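Local structure of flagellar motor switch protein FliG (Thermotoga maritima, 3AJC) at residues 121-124 and 125-129; 149-152 and 153-156; 167-170 and 171-175; 204-207 and 208-211. The protein probably forms part of the switch complex at the base of the flagellar basal body, answering chemotaxis proteins and contacting motor components that set the direction of rotation. One frame throughout, in Å; residues are numbered along the deposited sequence.

In the fold
All four contacts are local, lie in series along the chain within the range of the FliG C-terminal domain family, and belong to an all-helical structure. Interaction 1 is on helix 119-128, interaction 2 at the start of helix 152-159, interaction 3 at the end of helix 164-171, and interaction 4 on helix 194-213. The centre of interaction 2 is about 13 Å from those of interactions 3 and 4: Leu155 packs on Met174, while Val150 meets Ile204 and Ile207. Interaction 1 is remote from both 2 and 3 but touches 4 where the like-charged Arg128 and Arg209 come close, Arg128 being paired with Asp93. Helix 194-213 thus meets both the loop before helix 152-159 and helix 119-128.

Interaction 1: 121-124 and 125-129; sequences LADE and IRRRM
A salt-bridge network along helix 119-128 joins Asp123 to Arg126 and Arg127, three and four residues further on. Its firmer half is the bond from Arg127 NE to Asp123 OD1, 2.9 Å long with an N-H...O angle of 163°. NE arrives on the syn side of OD1, though well out of the carboxylate plane, whereas OD1 sits at the edge of the guanidinium and nearly in its plane. The two flat groups are turned 47° against each other, and Arg127 NH2 stays 3.7 Å from Asp123 OD1, which fits a single-pronged bridge. With chi1 at -162°, Asp123 holds CG opposite its own N and brings the carboxylate alongside Arg126 and Arg127. OD2 meets the edge of the Arg126 guanidinium, but NH2 there crowds Asp123 CA, so that bond's short length is doubtful. Arg127 also reaches Glu213 through NH1, while Arg128 turns to Asp93.

Beneath the charges, Arg127 N donates to Asp123 O over 3.2 Å and Ile125 N to Leu121 O over 3.0 Å, the i to i+4 pattern of an alpha helix. Leu121 and Ile125 both pack on helix 49-60, which carries Arg58 of the EHPQR motif important for FliM binding; the side chains of Leu121 and Arg58 are about 9 Å apart. Between the apolar pair, Leu121 CG lies 4.0 Å from Ile125 CD1.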
loop_
_atom_site.group_PDB
_atom_site.type_symbol
_atom_site.label_atom_id
_atom_site.label_comp_id
_atom_site.label_asym_id
_atom_site.label_seq_id
_atom_site.Cartn_x
_atom_site.Cartn_y
_atom_site.Cartn_z
ATOM N N LEU A 121 -7.903 13.162 1.669
ATOM C CA LEU A 121 -7.924 11.791 1.187
ATOM C C LEU A 121 -6.646 11.518 0.397
ATOM O O LEU A 121 -6.072 10.427 0.465
ATOM C CB LEU A 121 -9.153 11.571 0.301
ATOM C CG LEU A 121 -9.265 10.209 -0.394
ATOM C CD1 LEU A 121 -9.285 9.103 0.641
ATOM C CD2 LEU A 121 -10.512 10.163 -1.253
ATOM N N ALA A 122 -6.207 12.523 -0.350
ATOM C CA ALA A 122 -5.004 12.390 -1.147
ATOM C C ALA A 122 -3.838 12.102 -0.210
ATOM O O ALA A 122 -3.010 11.232 -0.481
ATOM C CB ALA A 122 -4.749 13.672 -1.938
ATOM N N ASP A 123 -3.797 12.826 0.905
ATOM C CA ASP A 123 -2.731 12.668 1.882
ATOM C C ASP A 123 -2.782 11.303 2.554
ATOM O O ASP A 123 -1.747 10.724 2.872
ATOM C CB ASP A 123 -2.802 13.792 2.924
ATOM C CG ASP A 123 -1.498 13.961 3.692
ATOM O OD1 ASP A 123 -1.345 13.350 4.777
ATOM O OD2 ASP A 123 -0.618 14.700 3.200
ATOM N N GLU A 124 -3.982 10.783 2.771
ATOM C CA GLU A 124 -4.117 9.472 3.381
ATOM C C GLU A 124 -3.561 8.412 2.428
ATOM O O GLU A 124 -2.852 7.493 2.846
ATOM C CB GLU A 124 -5.591 9.175 3.696
ATOM C CG GLU A 124 -6.069 9.746 5.028
ATOM C CD GLU A 124 -7.588 9.775 5.166
ATOM O OE1 GLU A 124 -8.249 8.731 4.944
ATOM O OE2 GLU A 124 -8.125 10.851 5.511
ATOM N N ILE A 125 -3.869 8.559 1.141
ATOM C CA ILE A 125 -3.424 7.601 0.127
ATOM C C ILE A 125 -1.911 7.638 -0.080
ATOM O O ILE A 125 -1.251 6.604 -0.128
ATOM C CB ILE A 125 -4.151 7.860 -1.228
ATOM C CG1 ILE A 125 -5.664 7.668 -1.030
ATOM C CG2 ILE A 125 -3.625 6.908 -2.308
ATOM C CD1 ILE A 125 -6.524 7.928 -2.253
ATOM N N ARG A 126 -1.369 8.839 -0.196
ATOM C CA ARG A 126 0.051 9.000 -0.396
ATOM C C ARG A 126 0.824 8.315 0.727
ATOM O O ARG A 126 1.708 7.489 0.467
ATOM C CB ARG A 126 0.392 10.483 -0.449
ATOM C CG ARG A 126 1.796 10.779 -0.929
ATOM C CD ARG A 126 2.109 12.257 -0.829
ATOM N NE ARG A 126 1.219 12.949 0.100
ATOM C CZ ARG A 126 0.032 13.453 -0.236
ATOM N NH1 ARG A 126 -0.410 13.342 -1.484
ATOM N NH2 ARG A 126 -0.711 14.072 0.673
ATOM N N ARG A 127 0.488 8.645 1.973
ATOM C CA ARG A 127 1.172 8.037 3.108
ATOM C C ARG A 127 0.989 6.521 3.146
ATOM O O ARG A 127 1.863 5.803 3.619
ATOM C CB ARG A 127 0.712 8.679 4.427
ATOM C CG ARG A 127 1.313 10.078 4.639
ATOM C CD ARG A 127 0.986 10.688 6.008
ATOM N NE ARG A 127 -0.441 10.973 6.175
ATOM C CZ ARG A 127 -1.325 10.129 6.700
ATOM N NH1 ARG A 127 -0.939 8.934 7.125
ATOM N NH2 ARG A 127 -2.601 10.474 6.788
ATOM N N ARG A 128 -0.137 6.030 2.641
ATOM C CA ARG A 128 -0.367 4.590 2.621
ATOM C C ARG A 128 0.384 3.910 1.473
ATOM O O ARG A 128 0.456 2.684 1.420
ATOM C CB ARG A 128 -1.861 4.286 2.499
ATOM C CG ARG A 128 -2.607 4.349 3.809
ATOM C CD ARG A 128 -2.033 3.340 4.787
ATOM N NE ARG A 128 -2.842 3.233 5.995
ATOM C CZ ARG A 128 -4.104 2.818 6.015
ATOM N NH1 ARG A 128 -4.709 2.470 4.888
ATOM N NH2 ARG A 128 -4.763 2.749 7.163
ATOM N N MET A 129 0.936 4.710 0.565
ATOM C CA MET A 129 1.675 4.191 -0.593
ATOM C C MET A 129 3.128 3.804 -0.291
ATOM O O MET A 129 3.803 3.194 -1.117
ATOM C CB MET A 129 1.661 5.225 -1.728
ATOM C CG MET A 129 0.363 5.256 -2.528
ATOM S SD MET A 129 0.338 6.608 -3.720
ATOM C CE MET A 129 1.505 5.982 -4.993
#

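Interaction 2: 149-152 and 153-156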
loop_
_atom_site.group_PDB
_atom_site.type_symbol
_atom_site.label_atom_id
_atom_site.label_comp_id
_atom_site.label_asym_id
_atom_site.label_seq_id
_atom_site.Cartn_x
_atom_site.Cartn_y
_atom_site.Cartn_z
ATOM N N GLU A 149 12.650 1.245 17.139
ATOM C CA GLU A 149 11.327 0.645 17.303
ATOM C C GLU A 149 11.210 -0.738 16.670
ATOM O O GLU A 149 10.124 -1.317 16.646
ATOM C CB GLU A 149 10.281 1.559 16.674
ATOM C CG GLU A 149 10.432 3.020 17.069
ATOM C CD GLU A 149 9.709 3.357 18.357
ATOM O OE1 GLU A 149 10.026 4.408 18.959
ATOM O OE2 GLU A 149 8.813 2.580 18.758
ATOM N N VAL A 150 12.320 -1.273 16.170
ATOM C CA VAL A 150 12.298 -2.569 15.501
ATOM C C VAL A 150 13.117 -3.662 16.183
ATOM O O VAL A 150 14.312 -3.492 16.402
ATOM C CB VAL A 150 12.814 -2.425 14.046
ATOM C CG1 VAL A 150 12.653 -3.764 13.291
ATOM C CG2 VAL A 150 12.062 -1.279 13.344
ATOM N N ASP A 151 12.485 -4.789 16.493
ATOM C CA ASP A 151 13.205 -5.889 17.133
ATOM C C ASP A 151 14.127 -6.570 16.127
ATOM O O ASP A 151 13.880 -6.569 14.915
ATOM C CB ASP A 151 12.239 -6.913 17.739
ATOM C CG ASP A 151 11.387 -7.608 16.693
ATOM O OD1 ASP A 151 11.730 -8.733 16.272
ATOM O OD2 ASP A 151 10.368 -7.018 16.283
ATOM N N THR A 152 15.202 -7.144 16.652
ATOM C CA THR A 152 16.200 -7.811 15.841
ATOM C C THR A 152 15.661 -8.779 14.802
ATOM O O THR A 152 16.045 -8.707 13.635
ATOM C CB THR A 152 17.198 -8.575 16.733
ATOM O OG1 THR A 152 17.825 -7.652 17.625
ATOM C CG2 THR A 152 18.261 -9.282 15.886
ATOM N N ARG A 153 14.782 -9.688 15.213
ATOM C CA ARG A 153 14.279 -10.674 14.270
ATOM C C ARG A 153 13.457 -10.098 13.124
ATOM O O ARG A 153 13.564 -10.554 11.987
ATOM C CB ARG A 153 13.472 -11.751 14.987
ATOM C CG ARG A 153 13.118 -12.921 14.074
ATOM C CD ARG A 153 12.827 -14.180 14.875
ATOM N NE ARG A 153 12.922 -15.377 14.043
ATOM C CZ ARG A 153 11.988 -15.764 13.182
ATOM N NH1 ARG A 153 10.874 -15.055 13.037
ATOM N NH2 ARG A 153 12.180 -16.852 12.452
ATOM N N ASP A 154 12.622 -9.110 13.412
ATOM C CA ASP A 154 11.829 -8.525 12.348
ATOM C C ASP A 154 12.742 -7.821 11.351
ATOM O O ASP A 154 12.509 -7.864 10.144
ATOM C CB ASP A 154 10.802 -7.556 12.916
ATOM C CG ASP A 154 9.596 -8.272 13.472
ATOM O OD1 ASP A 154 9.127 -9.236 12.819
ATOM O OD2 ASP A 154 9.109 -7.877 14.547
ATOM N N LEU A 155 13.795 -7.199 11.867
ATOM C CA LEU A 155 14.741 -6.495 11.027
ATOM C C LEU A 155 15.429 -7.499 10.104
ATOM O O LEU A 155 15.508 -7.288 8.898
ATOM C CB LEU A 155 15.773 -5.776 11.896
ATOM C CG LEU A 155 16.626 -4.666 11.284
ATOM C CD1 LEU A 155 15.761 -3.759 10.397
ATOM C CD2 LEU A 155 17.276 -3.856 12.421
ATOM N N ALA A 156 15.912 -8.597 10.674
ATOM C CA ALA A 156 16.601 -9.609 9.890
ATOM C C ALA A 156 15.701 -10.144 8.779
ATOM O O ALA A 156 16.132 -10.268 7.628
ATOM C CB ALA A 156 17.064 -10.741 10.791
HETATM O O HOH W 1 13.944 -10.040 17.959
#
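Asp151 OD1 accepts from Asp154 N over 3.0 Å, the N-H...O angle being 154°. The donor comes from above the carboxylate, 52° out of its plane. Chi1 of Asp151, 64°, sets CG between the residue's own N and carbonyl carbon, which brings the carboxylate within range of the first backbone NH groups of the helix. A water extends the same grip: it donates to Asp151 OD1 at 3.1 Å and accepts from Arg153 N at 2.9 Å, so that one carboxylate oxygen serves two early NH groups, one directly and one through the solvent molecule. The other oxygen, OD2, is modelled implausibly near Asp154 OD2, and nothing firm can be read from that approach.

Asp151 is thereby the N-cap of helix 152-159. Its backbone O takes the first helical bond, from Leu155 N at 3.1 Å, and Thr152 O takes the next, from Ala156 N at 3.0 Å. Val150, just before the cap, reaches forward with CG1 to Leu155 CB, 4.0 Å away, the two side chains crossing at about a right angle. The pair spans the N' and N4 positions, as in a hydrophobic staple. Further out, Val150 rests on Ile204 and Ile207 of helix 194-213, and Leu155 on Met174, while Ala156 faces Leu182 and Leu186 of helix 176-187.

Interaction 3: 167-170 and 171-175; sequences KEKI and FKNMS
Asn173 ND2 donates to Lys169 O over 2.6 Å, the shortest sound polar bond here. It is nearly straight, with an N-H...O angle of 169°; the donor lies in the carbonyl plane, and the oxygen lies close to the plane of the amide. Both flat groups are therefore well aligned for the bond, which gives Lys169 O a side-chain donor where a continuing helix would offer a backbone NH. At the amide's other end, OD1 is held by Gln144. With an alanine here, Lys169 O would probably be left without its amide donor and Gln144 without its acceptor.

Lys169 runs beside Asn173, pointing the same way, its CG 4.0 Å from ND2; its ammonium group goes on to Leu138 O. On the apolar side Ile170 and Met174 press together, CG2 to CE at 3.4 Å, tighter than normal carbon contact. The Met174 chain runs straight through chi2 and bends at chi3, -130°, which brings CE over Ile170, while its CG lies 3.3 Å from Ile170 O. Phe171 packs on Ala179 and Leu182.

Lys172 N, already inside the turn, still makes a regular helical bond to Glu168 O at 2.9 Å. Met174 N then bonds Phe171 O, closing a type I beta turn from Phe171 to Met174. Ser175, the N-cap of helix 176-187, follows directly, making this a short turn that links consecutive helices.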
loop_
_atom_site.group_PDB
_atom_site.type_symbol
_atom_site.label_atom_id
_atom_site.label_comp_id
_atom_site.label_asym_id
_atom_site.label_seq_id
_atom_site.Cartn_x
_atom_site.Cartn_y
_atom_site.Cartn_z
ATOM N N LYS A 167 19.953 -2.312 2.323
ATOM C CA LYS A 167 20.594 -3.063 3.396
ATOM C C LYS A 167 21.655 -2.158 4.019
ATOM O O LYS A 167 21.691 -1.961 5.234
ATOM C CB LYS A 167 21.287 -4.319 2.858
ATOM C CG LYS A 167 20.377 -5.401 2.294
ATOM C CD LYS A 167 21.166 -6.708 2.144
ATOM C CE LYS A 167 20.326 -7.842 1.576
ATOM N NZ LYS A 167 19.926 -7.553 0.176
ATOM N N GLU A 168 22.514 -1.607 3.166
ATOM C CA GLU A 168 23.581 -0.725 3.605
ATOM C C GLU A 168 23.106 0.510 4.362
ATOM O O GLU A 168 23.573 0.773 5.471
ATOM C CB GLU A 168 24.438 -0.300 2.409
ATOM C CG GLU A 168 25.636 -1.205 2.180
ATOM C CD GLU A 168 26.667 -1.096 3.302
ATOM O OE1 GLU A 168 27.749 -0.511 3.072
ATOM O OE2 GLU A 168 26.396 -1.587 4.419
ATOM N N LYS A 169 22.180 1.265 3.788
ATOM C CA LYS A 169 21.719 2.462 4.476
ATOM C C LYS A 169 21.140 2.157 5.863
ATOM O O LYS A 169 21.246 2.977 6.781
ATOM C CB LYS A 169 20.697 3.228 3.633
ATOM C CG LYS A 169 20.426 4.622 4.191
ATOM C CD LYS A 169 19.670 5.515 3.223
ATOM C CE LYS A 169 19.612 6.950 3.751
ATOM N NZ LYS A 169 18.790 7.861 2.904
ATOM N N ILE A 170 20.533 0.985 6.021
ATOM C CA ILE A 170 19.978 0.613 7.315
ATOM C C ILE A 170 21.114 0.274 8.278
ATOM O O ILE A 170 21.150 0.760 9.412
ATOM C CB ILE A 170 19.038 -0.610 7.211
ATOM C CG1 ILE A 170 17.705 -0.183 6.598
ATOM C CG2 ILE A 170 18.817 -1.222 8.601
ATOM C CD1 ILE A 170 16.755 -1.319 6.327
ATOM N N PHE A 171 22.040 -0.557 7.810
ATOM C CA PHE A 171 23.174 -0.968 8.621
ATOM C C PHE A 171 24.006 0.200 9.131
ATOM O O PHE A 171 24.242 0.308 10.328
ATOM C CB PHE A 171 24.074 -1.928 7.845
ATOM C CG PHE A 171 24.585 -3.059 8.679
ATOM C CD1 PHE A 171 23.744 -4.114 9.014
ATOM C CD2 PHE A 171 25.882 -3.040 9.190
ATOM C CE1 PHE A 171 24.172 -5.130 9.858
ATOM C CE2 PHE A 171 26.323 -4.054 10.037
ATOM C CZ PHE A 171 25.458 -5.101 10.368
ATOM N N LYS A 172 24.442 1.087 8.247
ATOM C CA LYS A 172 25.257 2.200 8.714
ATOM C C LYS A 172 24.523 3.120 9.691
ATOM O O LYS A 172 25.113 4.047 10.244
ATOM C CB LYS A 172 25.821 2.999 7.531
ATOM C CG LYS A 172 24.840 3.777 6.668
ATOM C CD LYS A 172 25.630 4.407 5.506
ATOM C CE LYS A 172 24.762 5.150 4.487
ATOM N NZ LYS A 172 24.229 6.467 4.942
ATOM N N ASN A 173 23.244 2.844 9.928
ATOM C CA ASN A 173 22.447 3.659 10.838
ATOM C C ASN A 173 22.049 2.960 12.138
ATOM O O ASN A 173 21.268 3.498 12.919
ATOM C CB ASN A 173 21.193 4.163 10.116
ATOM C CG ASN A 173 21.449 5.435 9.309
ATOM O OD1 ASN A 173 21.672 6.507 9.875
ATOM N ND2 ASN A 173 21.421 5.316 7.983
ATOM N N MET A 174 22.590 1.769 12.373
ATOM C CA MET A 174 22.284 1.019 13.593
ATOM C C MET A 174 23.368 1.202 14.649
ATOM O O MET A 174 24.503 1.565 14.328
ATOM C CB MET A 174 22.179 -0.470 13.287
ATOM C CG MET A 174 21.127 -0.859 12.280
ATOM S SD MET A 174 21.151 -2.639 12.081
ATOM C CE MET A 174 21.226 -2.789 10.362
ATOM N N SER A 175 23.021 0.946 15.909
ATOM C CA SER A 175 24.006 1.042 16.977
ATOM C C SER A 175 24.903 -0.182 16.785
ATOM O O SER A 175 24.455 -1.225 16.280
ATOM C CB SER A 175 23.335 0.982 18.352
ATOM O OG SER A 175 22.746 -0.294 18.593
#

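Interaction 4: 204-207 and 208-211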
loop_
_atom_site.group_PDB
_atom_site.type_symbol
_atom_site.label_atom_id
_atom_site.label_comp_id
_atom_site.label_asym_id
_atom_site.label_seq_id
_atom_site.Cartn_x
_atom_site.Cartn_y
_atom_site.Cartn_z
ATOM N N ILE A 204 7.459 -2.885 9.897
ATOM C CA ILE A 204 8.353 -1.739 9.930
ATOM C C ILE A 204 7.666 -0.543 9.276
ATOM O O ILE A 204 7.783 0.588 9.749
ATOM C CB ILE A 204 9.666 -2.042 9.195
ATOM C CG1 ILE A 204 10.405 -3.184 9.918
ATOM C CG2 ILE A 204 10.510 -0.771 9.097
ATOM C CD1 ILE A 204 11.822 -3.492 9.367
ATOM N N ILE A 205 6.944 -0.806 8.192
ATOM C CA ILE A 205 6.224 0.236 7.479
ATOM C C ILE A 205 5.183 0.866 8.392
ATOM O O ILE A 205 5.005 2.081 8.389
ATOM C CB ILE A 205 5.524 -0.330 6.226
ATOM C CG1 ILE A 205 6.573 -0.671 5.164
ATOM C CG2 ILE A 205 4.506 0.686 5.683
ATOM C CD1 ILE A 205 6.021 -1.374 3.952
ATOM N N ASN A 206 4.489 0.036 9.167
ATOM C CA ASN A 206 3.486 0.553 10.089
ATOM C C ASN A 206 4.152 1.467 11.116
ATOM O O ASN A 206 3.599 2.502 11.485
ATOM C CB ASN A 206 2.744 -0.598 10.782
ATOM C CG ASN A 206 1.901 -1.406 9.814
ATOM O OD1 ASN A 206 1.412 -0.883 8.820
ATOM N ND2 ASN A 206 1.720 -2.689 10.108
ATOM N N ILE A 207 5.348 1.088 11.562
ATOM C CA ILE A 207 6.097 1.900 12.518
ATOM C C ILE A 207 6.350 3.278 11.895
ATOM O O ILE A 207 6.190 4.305 12.543
ATOM C CB ILE A 207 7.467 1.247 12.873
ATOM C CG1 ILE A 207 7.245 -0.006 13.723
ATOM C CG2 ILE A 207 8.364 2.247 13.594
ATOM C CD1 ILE A 207 8.529 -0.725 14.071
ATOM N N ILE A 208 6.746 3.284 10.628
ATOM C CA ILE A 208 7.017 4.523 9.906
ATOM C C ILE A 208 5.743 5.363 9.754
ATOM O O ILE A 208 5.747 6.574 9.991
ATOM C CB ILE A 208 7.617 4.200 8.517
ATOM C CG1 ILE A 208 9.026 3.616 8.704
ATOM C CG2 ILE A 208 7.640 5.450 7.627
ATOM C CD1 ILE A 208 9.628 2.990 7.449
ATOM N N ARG A 209 4.650 4.716 9.368
ATOM C CA ARG A 209 3.389 5.424 9.198
ATOM C C ARG A 209 2.954 6.086 10.511
ATOM O O ARG A 209 2.391 7.184 10.505
ATOM C CB ARG A 209 2.313 4.458 8.703
ATOM C CG ARG A 209 1.141 5.138 8.022
ATOM C CD ARG A 209 0.300 4.126 7.277
ATOM N NE ARG A 209 -0.414 3.228 8.178
ATOM C CZ ARG A 209 -0.543 1.918 7.981
ATOM N NH1 ARG A 209 0.004 1.346 6.912
ATOM N NH2 ARG A 209 -1.226 1.182 8.847
ATOM N N ARG A 210 3.226 5.421 11.633
ATOM C CA ARG A 210 2.870 5.951 12.946
ATOM C C ARG A 210 3.804 7.072 13.397
ATOM O O ARG A 210 3.368 8.035 14.028
ATOM C CB ARG A 210 2.882 4.839 13.997
ATOM C CG ARG A 210 2.702 5.342 15.421
ATOM C CD ARG A 210 2.618 4.192 16.417
ATOM N NE ARG A 210 3.818 3.359 16.404
ATOM C CZ ARG A 210 5.012 3.753 16.835
ATOM N NH1 ARG A 210 5.180 4.978 17.321
ATOM N NH2 ARG A 210 6.043 2.917 16.779
ATOM N N LEU A 211 5.089 6.944 13.079
ATOM C CA LEU A 211 6.059 7.963 13.462
ATOM C C LEU A 211 5.919 9.245 12.654
ATOM O O LEU A 211 6.476 10.276 13.021
ATOM C CB LEU A 211 7.486 7.428 13.337
ATOM C CG LEU A 211 7.948 6.525 14.479
ATOM C CD1 LEU A 211 9.390 6.116 14.246
ATOM C CD2 LEU A 211 7.818 7.264 15.809
#
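Ile208 meets Ile204 and Ile205, one turn earlier on helix 194-213. Its CB lies 3.4 Å from Ile205 O, and CG1 is equally near Ile204 O. With chi1 at -69° CG1 stands opposite the carbonyl carbon, and the extended chi2, 168°, carries CD1 on along the preceding turn. There the tip comes 3.8 Å from Ile204 O and 4.2 Å from Ile204 CG2, the two side chains meeting at a slant. Other faces of Ile208 meet Phe130, Val146 and Ile217, so an alanine here would probably open a gap between this helix and helix 140-147 and take from Ile204 CG2 its methyl neighbour.

The same spacing recurs one turn on, where Leu211 CD1 is 4.1 Å from Ile207 CG2. The backbone beneath is regular: Ile208 N bonds Ile204 O and Arg209 N bonds Ile205 O, the latter at 2.8 Å.

The polar side differs. Asn206 and Arg209 lie alongside each other, pointing the same way, with Asn206 OD1 3.3 Å from Arg209 NH1; the amide and guanidinium planes are 63° apart. Arg210 lays one guanidinium face over Ile207 O and has a long, weak ion pair with Glu149. Residues 204-211 are thus consistent with an amphipathic stretch of helix: Ile204, Ile208 and Leu211 are buried, while Arg210 is exposed.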